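Local coordinates for protein KLLA0E08119p (Kluyveromyces lactis, PDB 3VA7) that probably carboxylates urea with bicarbonate and ATP through a carrier-bound biotin, this chain being the urea carboxylase part of a larger enzyme that probably also hydrolyses the product, at residues His694-Val702 and Ile1197-Met1205; Cys942-Arg951 and Tyr1013-Val1024. One frame throughout, in Å; residues are numbered along the deposited sequence.

Interaction 1 docks the biotin carrier on one part of the carboxyltransferase domain, whereas interaction 2 lies within another part of that domain, joining helix 937-949 to the loop that leads into strand 1024-1028. Both are largely buried, and both touch the biotin group, 1 at its attachment and 2 beside its bicyclic head. Their chemistry differs: the docking contact rests mainly on backbone and amide hydrogen bonds, the internal one on aromatic and aliphatic packing with a few polar ties. They meet at Glu1199, whose OE2 forms a salt bridge with Arg945 NH2 (3.0 Å) and probably a hydrogen bond with Thr1018 OG1 (2.8 Å).

Interaction 1. Residues His694-Val702 and Ile1197-Met1205; sequences HYNSNRFGV and IIEAMKTEM. With BTI (5-(hexahydro-2-oxo-1H-thieno[3,4-D]imidazol-6-yl)pentanal), chain B.
Asn696 reaches the biotin-bearing hairpin with both ends of its amide. Its ND2 gives a nearly straight hydrogen bond to Glu1199 OE1 (3.0 Å, 168°); the acceptor lies in the amide plane, but the carboxylate is met from above its own plane, the two groups standing almost perpendicular. Its OD1 takes the backbone N of Lys1202 at 3.0 Å, from above the carbonyl plane. Glu1199 comes to meet the amide as an extended chain, CG anti to the backbone N (chi1 -172°), and its other oxygen, OE2, is held by Thr1018 and Arg945. A water bridges OE1 to Tyr695 OH, and the Tyr695 ring has Ala1200 CA at its edge. Next to the amide, Met1201 N donates to Tyr695 O (3.1 Å), while CB and CG of Met1201 rest on Ser697 O.

Lys1202 runs extended beyond CG and passes roughly perpendicular to Asn698, the end of the lysine chain going by Asn698 OD1. That oxygen is already engaged by Phe700 N in an Asx turn, and ND2 of the same amide lies over one face of the Phe700 ring, toward its rim. The Phe700 side chain and the lysine lie alongside, running in opposite senses, with Lys1202 CD 4.1 Å from Phe700 CD1. The lysine NZ is bonded covalently to C11 of the biotin group and makes a weak hydrogen bond to Gly701 O (3.3 Å); the biotin chain then passes Gly701 CA. Residues 1200-1203 form a type I' turn between two strands, with the modified lysine near its apex: the biotinyl-lysine hairpin of a biotin carrier domain, docked at the carboxyltransferase site.

Interaction 2. Residues Cys942-Arg951 and Tyr1013-Val1024; sequences CVTRYRETIR and YNPSRTYTARGV. With BTI (5-(hexahydro-2-oxo-1H-thieno[3,4-D]imidazol-6-yl)pentanal), chain B.
The Tyr946 ring is met over the centre of one face by the edge of Tyr1013, an edge-to-face pair with centroids 4.8 Å apart and planes at 62°. Ser1016 O lies at the rim of the Tyr946 ring near its plane, and Arg1017 CG approaches its CD1 obliquely (3.4 Å). Tyr1013 carries Arg1017 NH1 over the centre of one face. The Arg945 guanidinium is nearly parallel to the Tyr1019 ring, 4° between planes, yet it is Tyr1019 CB that stands over its centre (3.5 Å from CZ). The extended Arg945 chain continues to a salt bridge with Glu1199 of the carrier hairpin.

With CG anti to the backbone N (chi1 180°), Tyr946 projects from the helix toward the loop, and its hydroxyl donates to Pro1015 O at 2.6 Å in the carbonyl plane. A cis peptide bond precedes Pro1015, whose CG packs on Ile950 CG2. Beyond the helix end, Arg951 NH1 reaches Asn1014 O in a weak bond, while its NE is bonded to the backbone O of Glu953. Farther back along the helix, Cys942 SG touches both Tyr1019 CE2 and Ala1021 CB (3.7 Å each), the former an oblique sulfur-aromatic contact. A water donates to both Cys942 O and Tyr1019 O.

Arg1017 bends at chi3 to grip Thr1020 OG1, which is also bonded to Ser1040 O, side-on through NE and NH2, linking two points of the loop; its NH1 and NH2 also bond Tyr1044 O and Tyr1035 OH, connecting the loop to residues of the urea pocket. The Ser1016 side chain points away from the helix, its OG 3.6 Å from C4 of the biotin head. Apolar and aromatic packing, tied by one firm hydroxyl bond, thus holds the loop segment that presents Ser1016 to the biotin head.

Interaction 1. Residues His694-Val702 and Ile1197-Met1205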
loop_
_atom_site.group_PDB
_atom_site.type_symbol
_atom_site.label_atom_id
_atom_site.label_comp_id
_atom_site.label_asym_id
_atom_site.label_seq_id
_atom_site.Cartn_x
_atom_site.Cartn_y
_atom_site.Cartn_z
ATOM N N HIS A 694 21.531 -16.405 -8.996
ATOM C CA HIS A 694 21.808 -15.215 -9.843
ATOM C C HIS A 694 21.567 -13.909 -9.074
ATOM O O HIS A 694 20.718 -13.847 -8.163
ATOM C CB HIS A 694 20.863 -15.334 -11.038
ATOM C CG HIS A 694 20.951 -14.232 -12.057
ATOM N ND1 HIS A 694 20.645 -12.915 -11.774
ATOM C CD2 HIS A 694 21.213 -14.281 -13.390
ATOM C CE1 HIS A 694 20.744 -12.200 -12.886
ATOM N NE2 HIS A 694 21.075 -13.008 -13.878
ATOM N N TYR A 695 22.301 -12.857 -9.424
ATOM C CA TYR A 695 22.231 -11.592 -8.657
ATOM C C TYR A 695 20.791 -10.997 -8.593
ATOM O O TYR A 695 20.420 -10.367 -7.593
ATOM C CB TYR A 695 23.256 -10.541 -9.182
ATOM C CG TYR A 695 22.900 -10.017 -10.542
ATOM C CD1 TYR A 695 22.018 -8.934 -10.698
ATOM C CD2 TYR A 695 23.375 -10.647 -11.673
ATOM C CE1 TYR A 695 21.657 -8.494 -11.986
ATOM C CE2 TYR A 695 23.047 -10.219 -12.943
ATOM C CZ TYR A 695 22.196 -9.139 -13.110
ATOM O OH TYR A 695 21.900 -8.732 -14.402
ATOM N N ASN A 696 20.019 -11.177 -9.676
ATOM C CA ASN A 696 18.627 -10.816 -9.702
ATOM C C ASN A 696 17.698 -11.814 -8.965
ATOM O O ASN A 696 16.916 -12.542 -9.605
ATOM C CB ASN A 696 18.172 -10.594 -11.157
ATOM C CG ASN A 696 18.417 -9.140 -11.630
ATOM O OD1 ASN A 696 18.587 -8.217 -10.795
ATOM N ND2 ASN A 696 18.447 -8.933 -12.962
ATOM N N SER A 697 17.756 -11.829 -7.636
ATOM C CA SER A 697 16.877 -12.691 -6.867
ATOM C C SER A 697 16.281 -11.869 -5.769
ATOM O O SER A 697 16.964 -11.026 -5.243
ATOM C CB SER A 697 17.651 -13.845 -6.241
ATOM O OG SER A 697 18.086 -14.765 -7.212
ATOM N N ASN A 698 15.017 -12.081 -5.432
ATOM C CA ASN A 698 14.387 -11.363 -4.310
ATOM C C ASN A 698 13.101 -12.088 -3.934
ATOM O O ASN A 698 12.888 -13.218 -4.384
ATOM C CB ASN A 698 14.136 -9.863 -4.551
ATOM C CG ASN A 698 13.156 -9.588 -5.681
ATOM O OD1 ASN A 698 12.748 -10.474 -6.429
ATOM N ND2 ASN A 698 12.782 -8.335 -5.823
ATOM N N ARG A 699 12.244 -11.453 -3.140
ATOM C CA ARG A 699 11.055 -12.134 -2.715
ATOM C C ARG A 699 10.105 -12.468 -3.874
ATOM O O ARG A 699 9.210 -13.324 -3.717
ATOM C CB ARG A 699 10.372 -11.353 -1.620
ATOM C CG ARG A 699 11.185 -11.311 -0.309
ATOM C CD ARG A 699 10.574 -10.252 0.657
ATOM N NE ARG A 699 9.120 -10.424 0.758
ATOM C CZ ARG A 699 8.477 -11.169 1.664
ATOM N NH1 ARG A 699 9.138 -11.801 2.645
ATOM N NH2 ARG A 699 7.139 -11.222 1.622
ATOM N N PHE A 700 10.314 -11.896 -5.062
ATOM C CA PHE A 700 9.429 -12.281 -6.157
ATOM C C PHE A 700 9.828 -13.662 -6.622
ATOM O O PHE A 700 9.002 -14.389 -7.218
ATOM C CB PHE A 700 9.414 -11.319 -7.394
ATOM C CG PHE A 700 9.311 -9.849 -7.067
ATOM C CD1 PHE A 700 10.015 -8.927 -7.820
ATOM C CD2 PHE A 700 8.539 -9.390 -6.018
ATOM C CE1 PHE A 700 9.930 -7.570 -7.562
ATOM C CE2 PHE A 700 8.474 -8.011 -5.715
ATOM C CZ PHE A 700 9.172 -7.117 -6.491
ATOM N N GLY A 701 11.091 -14.028 -6.381
ATOM C CA GLY A 701 11.618 -15.258 -6.915
ATOM C C GLY A 701 13.124 -15.236 -7.004
ATOM O O GLY A 701 13.732 -14.184 -7.069
ATOM N N VAL A 702 13.724 -16.418 -7.021
ATOM C CA VAL A 702 15.143 -16.580 -6.925
ATOM C C VAL A 702 15.627 -17.121 -8.232
ATOM O O VAL A 702 15.302 -18.217 -8.605
ATOM C CB VAL A 702 15.505 -17.458 -5.702
ATOM C CG1 VAL A 702 16.959 -17.941 -5.750
ATOM C CG2 VAL A 702 15.212 -16.643 -4.394
ATOM N N ILE A 1197 25.279 3.355 -10.888
ATOM C CA ILE A 1197 24.101 2.526 -10.707
ATOM C C ILE A 1197 24.335 1.047 -11.095
ATOM O O ILE A 1197 24.900 0.714 -12.145
ATOM C CB ILE A 1197 22.902 3.102 -11.464
ATOM C CG1 ILE A 1197 22.517 4.505 -10.955
ATOM C CG2 ILE A 1197 21.705 2.248 -11.297
ATOM C CD1 ILE A 1197 21.483 5.198 -11.898
ATOM N N ILE A 1198 23.854 0.166 -10.231
ATOM C CA ILE A 1198 23.990 -1.288 -10.391
ATOM C C ILE A 1198 22.573 -1.774 -10.517
ATOM O O ILE A 1198 21.642 -1.119 -10.038
ATOM C CB ILE A 1198 24.783 -1.806 -9.081
ATOM C CG1 ILE A 1198 26.290 -1.602 -9.267
ATOM C CG2 ILE A 1198 24.459 -3.201 -8.543
ATOM C CD1 ILE A 1198 26.753 -1.869 -10.675
ATOM N N GLU A 1199 22.349 -2.881 -11.194
ATOM C CA GLU A 1199 21.116 -3.628 -10.843
ATOM C C GLU A 1199 21.495 -4.756 -9.916
ATOM O O GLU A 1199 22.286 -5.630 -10.293
ATOM C CB GLU A 1199 20.317 -4.169 -12.051
ATOM C CG GLU A 1199 18.947 -4.766 -11.633
ATOM C CD GLU A 1199 18.167 -5.374 -12.785
ATOM O OE1 GLU A 1199 18.771 -5.995 -13.701
ATOM O OE2 GLU A 1199 16.923 -5.253 -12.770
ATOM N N ALA A 1200 20.943 -4.716 -8.712
ATOM C CA ALA A 1200 21.084 -5.794 -7.734
ATOM C C ALA A 1200 19.697 -6.191 -7.240
ATOM O O ALA A 1200 18.909 -5.325 -6.814
ATOM C CB ALA A 1200 21.898 -5.336 -6.583
ATOM N N MET A 1201 19.374 -7.489 -7.279
ATOM C CA MET A 1201 18.123 -7.959 -6.679
ATOM C C MET A 1201 16.938 -7.225 -7.262
ATOM O O MET A 1201 16.065 -6.787 -6.519
ATOM C CB MET A 1201 18.148 -7.770 -5.177
ATOM C CG MET A 1201 19.266 -8.511 -4.516
ATOM S SD MET A 1201 19.277 -8.124 -2.757
ATOM C CE MET A 1201 20.456 -6.778 -2.721
ATOM N N LYS A 1202 16.931 -7.098 -8.602
ATOM C CA LYS A 1202 15.865 -6.470 -9.374
ATOM C C LYS A 1202 15.609 -5.008 -9.014
ATOM O O LYS A 1202 14.538 -4.466 -9.292
ATOM C CB LYS A 1202 14.585 -7.279 -9.216
ATOM C CG LYS A 1202 14.838 -8.764 -9.316
ATOM C CD LYS A 1202 13.633 -9.589 -9.694
ATOM C CE LYS A 1202 13.905 -10.990 -9.192
ATOM N NZ LYS A 1202 12.846 -12.019 -9.356
ATOM N N THR A 1203 16.576 -4.370 -8.378
ATOM C CA THR A 1203 16.436 -2.996 -7.957
ATOM C C THR A 1203 17.506 -2.160 -8.580
ATOM O O THR A 1203 18.599 -2.631 -8.764
ATOM C CB THR A 1203 16.620 -2.915 -6.508
ATOM O OG1 THR A 1203 15.726 -3.844 -5.954
ATOM C CG2 THR A 1203 16.234 -1.562 -5.983
ATOM N N GLU A 1204 17.163 -0.923 -8.906
ATOM C CA GLU A 1204 18.105 0.052 -9.410
ATOM C C GLU A 1204 18.912 0.549 -8.201
ATOM O O GLU A 1204 18.398 1.312 -7.394
ATOM C CB GLU A 1204 17.317 1.159 -10.085
ATOM C CG GLU A 1204 17.962 2.519 -10.061
ATOM C CD GLU A 1204 17.408 3.480 -11.098
ATOM O OE1 GLU A 1204 17.872 4.640 -11.110
ATOM O OE2 GLU A 1204 16.520 3.103 -11.893
ATOM N N MET A 1205 20.149 0.069 -8.054
ATOM C CA MET A 1205 21.003 0.400 -6.881
ATOM C C MET A 1205 22.038 1.514 -7.175
ATOM O O MET A 1205 23.002 1.367 -7.995
ATOM C CB MET A 1205 21.750 -0.834 -6.351
ATOM C CG MET A 1205 20.941 -1.826 -5.544
ATOM S SD MET A 1205 21.182 -1.560 -3.794
ATOM C CE MET A 1205 19.748 -0.554 -3.327
HETATM C C11 BTI B . 12.263 -12.378 -10.504
HETATM O O11 BTI B . 12.555 -11.798 -11.595
HETATM C C10 BTI B . 11.078 -13.372 -10.311
HETATM C C9 BTI B . 10.255 -13.480 -11.594
HETATM C C8 BTI B . 9.265 -14.635 -11.658
HETATM C C7 BTI B . 8.820 -15.039 -13.078
HETATM C C2 BTI B . 8.357 -13.896 -13.958
HETATM S S1 BTI B . 6.979 -13.018 -13.282
HETATM C C6 BTI B . 6.434 -12.416 -14.841
HETATM C C5 BTI B . 6.914 -13.374 -15.910
HETATM N N3 BTI B . 5.741 -14.171 -16.155
HETATM C C3 BTI B . 5.897 -15.389 -15.710
HETATM O O3 BTI B . 4.992 -16.336 -15.854
HETATM N N2 BTI B . 7.074 -15.567 -15.147
HETATM C C4 BTI B . 7.909 -14.385 -15.325
HETATM O O HOH W 1 21.195 -6.331 -14.639
#

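Interaction 2. Residues Cys942-Arg951 and Tyr1013-Val1024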
loop_
_atom_site.group_PDB
_atom_site.type_symbol
_atom_site.label_atom_id
_atom_site.label_comp_id
_atom_site.label_asym_id
_atom_site.label_seq_id
_atom_site.Cartn_x
_atom_site.Cartn_y
_atom_site.Cartn_z
ATOM N N CYS A 942 10.531 0.971 -20.317
ATOM C CA CYS A 942 10.568 -0.329 -19.627
ATOM C C CYS A 942 11.388 -1.226 -20.501
ATOM O O CYS A 942 12.180 -1.994 -20.014
ATOM C CB CYS A 942 9.175 -0.945 -19.426
ATOM S SG CYS A 942 8.179 -0.327 -18.055
ATOM N N VAL A 943 11.205 -1.095 -21.805
ATOM C CA VAL A 943 12.014 -1.831 -22.762
ATOM C C VAL A 943 13.453 -1.326 -22.727
ATOM O O VAL A 943 14.403 -2.126 -22.769
ATOM C CB VAL A 943 11.471 -1.762 -24.197
ATOM C CG1 VAL A 943 12.294 -2.661 -25.070
ATOM C CG2 VAL A 943 9.966 -2.155 -24.262
ATOM N N THR A 944 13.642 -0.018 -22.617
ATOM C CA THR A 944 14.984 0.496 -22.541
ATOM C C THR A 944 15.767 -0.118 -21.390
ATOM O O THR A 944 16.864 -0.615 -21.560
ATOM C CB THR A 944 15.024 2.050 -22.540
ATOM O OG1 THR A 944 14.655 2.507 -23.859
ATOM C CG2 THR A 944 16.448 2.578 -22.095
ATOM N N ARG A 945 15.200 -0.074 -20.218
ATOM C CA ARG A 945 15.836 -0.654 -19.066
ATOM C C ARG A 945 16.164 -2.160 -19.340
ATOM O O ARG A 945 17.215 -2.713 -18.938
ATOM C CB ARG A 945 14.878 -0.491 -17.891
ATOM C CG ARG A 945 15.087 -1.471 -16.770
ATOM C CD ARG A 945 14.470 -0.990 -15.412
ATOM N NE ARG A 945 14.966 -1.934 -14.398
ATOM C CZ ARG A 945 14.819 -1.829 -13.084
ATOM N NH1 ARG A 945 14.128 -0.818 -12.537
ATOM N NH2 ARG A 945 15.343 -2.791 -12.332
ATOM N N TYR A 946 15.276 -2.831 -20.057
ATOM C CA TYR A 946 15.527 -4.229 -20.308
ATOM C C TYR A 946 16.729 -4.383 -21.269
ATOM O O TYR A 946 17.579 -5.259 -21.096
ATOM C CB TYR A 946 14.252 -4.882 -20.825
ATOM C CG TYR A 946 14.429 -6.295 -21.110
ATOM C CD1 TYR A 946 14.380 -7.234 -20.076
ATOM C CD2 TYR A 946 14.725 -6.723 -22.409
ATOM C CE1 TYR A 946 14.599 -8.607 -20.337
ATOM C CE2 TYR A 946 14.938 -8.084 -22.685
ATOM C CZ TYR A 946 14.859 -9.008 -21.636
ATOM O OH TYR A 946 15.022 -10.352 -21.896
ATOM N N ARG A 947 16.806 -3.489 -22.248
ATOM C CA ARG A 947 17.952 -3.469 -23.177
ATOM C C ARG A 947 19.276 -3.171 -22.496
ATOM O O ARG A 947 20.289 -3.716 -22.882
ATOM C CB ARG A 947 17.730 -2.518 -24.363
ATOM C CG ARG A 947 16.712 -3.034 -25.339
ATOM C CD ARG A 947 16.529 -2.089 -26.555
ATOM N NE ARG A 947 16.168 -0.716 -26.178
ATOM C CZ ARG A 947 17.066 0.270 -26.084
ATOM N NH1 ARG A 947 18.368 0.024 -26.351
ATOM N NH2 ARG A 947 16.666 1.492 -25.723
ATOM N N GLU A 948 19.255 -2.313 -21.490
ATOM C CA GLU A 948 20.501 -1.907 -20.919
ATOM C C GLU A 948 20.874 -2.712 -19.677
ATOM O O GLU A 948 22.034 -2.670 -19.237
ATOM C CB GLU A 948 20.716 -0.351 -20.871
ATOM C CG GLU A 948 19.600 0.440 -20.297
ATOM C CD GLU A 948 19.648 1.949 -20.512
ATOM O OE1 GLU A 948 19.442 2.621 -19.478
ATOM O OE2 GLU A 948 19.778 2.468 -21.655
ATOM N N THR A 949 19.946 -3.531 -19.147
ATOM C CA THR A 949 20.282 -4.232 -17.905
ATOM C C THR A 949 20.383 -5.722 -18.053
ATOM O O THR A 949 20.947 -6.366 -17.174
ATOM C CB THR A 949 19.310 -3.962 -16.781
ATOM O OG1 THR A 949 18.045 -4.516 -17.154
ATOM C CG2 THR A 949 19.201 -2.477 -16.505
ATOM N N ILE A 950 19.822 -6.279 -19.125
ATOM C CA ILE A 950 19.609 -7.745 -19.161
ATOM C C ILE A 950 19.944 -8.388 -20.485
ATOM O O ILE A 950 20.771 -9.289 -20.524
ATOM C CB ILE A 950 18.142 -8.143 -18.761
ATOM C CG1 ILE A 950 17.909 -7.875 -17.281
ATOM C CG2 ILE A 950 17.809 -9.608 -19.161
ATOM C CD1 ILE A 950 16.467 -8.291 -16.766
ATOM N N ARG A 951 19.261 -7.936 -21.543
ATOM C CA ARG A 951 19.462 -8.417 -22.882
ATOM C C ARG A 951 19.296 -7.266 -23.871
ATOM O O ARG A 951 18.179 -6.735 -24.023
ATOM C CB ARG A 951 18.433 -9.478 -23.227
ATOM C CG ARG A 951 18.758 -10.163 -24.542
ATOM C CD ARG A 951 18.144 -11.537 -24.596
ATOM N NE ARG A 951 18.401 -12.168 -25.888
ATOM C CZ ARG A 951 18.234 -13.457 -26.163
ATOM N NH1 ARG A 951 17.831 -14.300 -25.221
ATOM N NH2 ARG A 951 18.493 -13.918 -27.378
ATOM N N TYR A 1013 9.038 -12.707 -23.194
ATOM C CA TYR A 1013 10.459 -12.439 -23.164
ATOM C C TYR A 1013 11.300 -13.674 -22.765
ATOM O O TYR A 1013 10.820 -14.600 -22.076
ATOM C CB TYR A 1013 10.745 -11.285 -22.204
ATOM C CG TYR A 1013 10.527 -9.854 -22.730
ATOM C CD1 TYR A 1013 9.480 -9.532 -23.642
ATOM C CD2 TYR A 1013 11.340 -8.806 -22.277
ATOM C CE1 TYR A 1013 9.288 -8.228 -24.094
ATOM C CE2 TYR A 1013 11.140 -7.461 -22.721
ATOM C CZ TYR A 1013 10.133 -7.191 -23.607
ATOM O OH TYR A 1013 9.961 -5.897 -24.002
ATOM N N ASN A 1014 12.553 -13.692 -23.232
ATOM C CA ASN A 1014 13.505 -14.705 -22.875
ATOM C C ASN A 1014 14.843 -14.071 -22.540
ATOM O O ASN A 1014 15.629 -13.767 -23.440
ATOM C CB ASN A 1014 13.615 -15.707 -24.023
ATOM C CG ASN A 1014 14.860 -16.596 -23.929
ATOM O OD1 ASN A 1014 15.473 -16.931 -24.965
ATOM N ND2 ASN A 1014 15.272 -16.941 -22.719
ATOM N N PRO A 1015 15.137 -13.873 -21.248
ATOM C CA PRO A 1015 14.349 -14.155 -20.055
ATOM C C PRO A 1015 13.429 -12.984 -19.788
ATOM O O PRO A 1015 13.548 -11.949 -20.450
ATOM C CB PRO A 1015 15.420 -14.193 -18.926
ATOM C CG PRO A 1015 16.394 -13.223 -19.315
ATOM C CD PRO A 1015 16.417 -13.238 -20.883
ATOM N N SER A 1016 12.576 -13.102 -18.782
ATOM C CA SER A 1016 11.645 -12.026 -18.476
ATOM C C SER A 1016 12.319 -10.776 -17.906
ATOM O O SER A 1016 13.410 -10.835 -17.379
ATOM C CB SER A 1016 10.555 -12.570 -17.563
ATOM O OG SER A 1016 11.122 -13.287 -16.471
ATOM N N ARG A 1017 11.633 -9.640 -17.984
ATOM C CA ARG A 1017 12.067 -8.370 -17.360
ATOM C C ARG A 1017 11.984 -8.549 -15.877
ATOM O O ARG A 1017 11.274 -9.444 -15.422
ATOM C CB ARG A 1017 11.129 -7.236 -17.736
ATOM C CG ARG A 1017 11.076 -6.889 -19.206
ATOM C CD ARG A 1017 10.155 -5.667 -19.436
ATOM N NE ARG A 1017 8.828 -5.846 -18.829
ATOM C CZ ARG A 1017 7.832 -6.545 -19.387
ATOM N NH1 ARG A 1017 7.946 -7.140 -20.593
ATOM N NH2 ARG A 1017 6.704 -6.662 -18.721
ATOM N N THR A 1018 12.651 -7.686 -15.122
ATOM C CA THR A 1018 12.490 -7.653 -13.695
ATOM C C THR A 1018 11.608 -6.494 -13.264
ATOM O O THR A 1018 11.202 -6.407 -12.081
ATOM C CB THR A 1018 13.798 -7.434 -12.997
ATOM O OG1 THR A 1018 14.428 -6.257 -13.523
ATOM C CG2 THR A 1018 14.696 -8.634 -13.222
ATOM N N TYR A 1019 11.336 -5.596 -14.211
ATOM C CA TYR A 1019 10.620 -4.342 -13.920
ATOM C C TYR A 1019 9.595 -3.977 -15.034
ATOM O O TYR A 1019 9.887 -4.078 -16.249
ATOM C CB TYR A 1019 11.603 -3.160 -13.589
ATOM C CG TYR A 1019 10.800 -1.878 -13.514
ATOM C CD1 TYR A 1019 10.294 -1.418 -12.274
ATOM C CD2 TYR A 1019 10.446 -1.153 -14.730
ATOM C CE1 TYR A 1019 9.496 -0.260 -12.208
ATOM C CE2 TYR A 1019 9.639 -0.017 -14.694
ATOM C CZ TYR A 1019 9.155 0.416 -13.427
ATOM O OH TYR A 1019 8.347 1.509 -13.354
ATOM N N THR A 1020 8.399 -3.563 -14.622
ATOM C CA THR A 1020 7.381 -3.094 -15.570
ATOM C C THR A 1020 6.611 -1.999 -14.858
ATOM O O THR A 1020 6.522 -1.973 -13.608
ATOM C CB THR A 1020 6.421 -4.247 -16.014
ATOM O OG1 THR A 1020 7.197 -5.425 -16.303
ATOM C CG2 THR A 1020 5.548 -3.840 -17.283
ATOM N N ALA A 1021 6.076 -1.067 -15.629
ATOM C CA ALA A 1021 5.480 0.140 -15.037
ATOM C C ALA A 1021 4.029 -0.201 -14.800
ATOM O O ALA A 1021 3.439 -0.972 -15.579
ATOM C CB ALA A 1021 5.612 1.390 -16.001
ATOM N N ARG A 1022 3.440 0.407 -13.767
ATOM C CA ARG A 1022 2.003 0.234 -13.452
ATOM C C ARG A 1022 1.096 0.669 -14.606
ATOM O O ARG A 1022 1.232 1.767 -15.146
ATOM C CB ARG A 1022 1.713 1.063 -12.197
ATOM C CG ARG A 1022 0.264 1.236 -11.745
ATOM C CD ARG A 1022 0.210 1.447 -10.252
ATOM N NE ARG A 1022 -0.760 2.468 -9.806
ATOM C CZ ARG A 1022 -0.638 3.772 -10.014
ATOM N NH1 ARG A 1022 0.398 4.221 -10.693
ATOM N NH2 ARG A 1022 -1.533 4.630 -9.554
ATOM N N GLY A 1023 0.177 -0.198 -14.998
ATOM C CA GLY A 1023 -0.793 0.108 -16.049
ATOM C C GLY A 1023 -0.347 -0.239 -17.457
ATOM O O GLY A 1023 -1.151 -0.171 -18.391
ATOM N N VAL A 1024 0.920 -0.621 -17.620
ATOM C CA VAL A 1024 1.419 -1.079 -18.937
ATOM C C VAL A 1024 0.550 -2.211 -19.520
ATOM O O VAL A 1024 0.146 -3.125 -18.797
ATOM C CB VAL A 1024 2.881 -1.502 -18.838
ATOM C CG1 VAL A 1024 3.299 -2.313 -20.024
ATOM C CG2 VAL A 1024 3.788 -0.252 -18.696
HETATM C C11 BTI B . 12.263 -12.378 -10.504
HETATM O O11 BTI B . 12.555 -11.798 -11.595
HETATM C C10 BTI B . 11.078 -13.372 -10.311
HETATM C C9 BTI B . 10.255 -13.480 -11.594
HETATM C C8 BTI B . 9.265 -14.635 -11.658
HETATM C C7 BTI B . 8.820 -15.039 -13.078
HETATM C C2 BTI B . 8.357 -13.896 -13.958
HETATM S S1 BTI B . 6.979 -13.018 -13.282
HETATM C C6 BTI B . 6.434 -12.416 -14.841
HETATM C C5 BTI B . 6.914 -13.374 -15.910
HETATM N N3 BTI B . 5.741 -14.171 -16.155
HETATM C C3 BTI B . 5.897 -15.389 -15.710
HETATM O O3 BTI B . 4.992 -16.336 -15.854
HETATM N N2 BTI B . 7.074 -15.567 -15.147
HETATM C C4 BTI B . 7.909 -14.385 -15.325
HETATM O O HOH W 2 12.385 -3.224 -17.662
#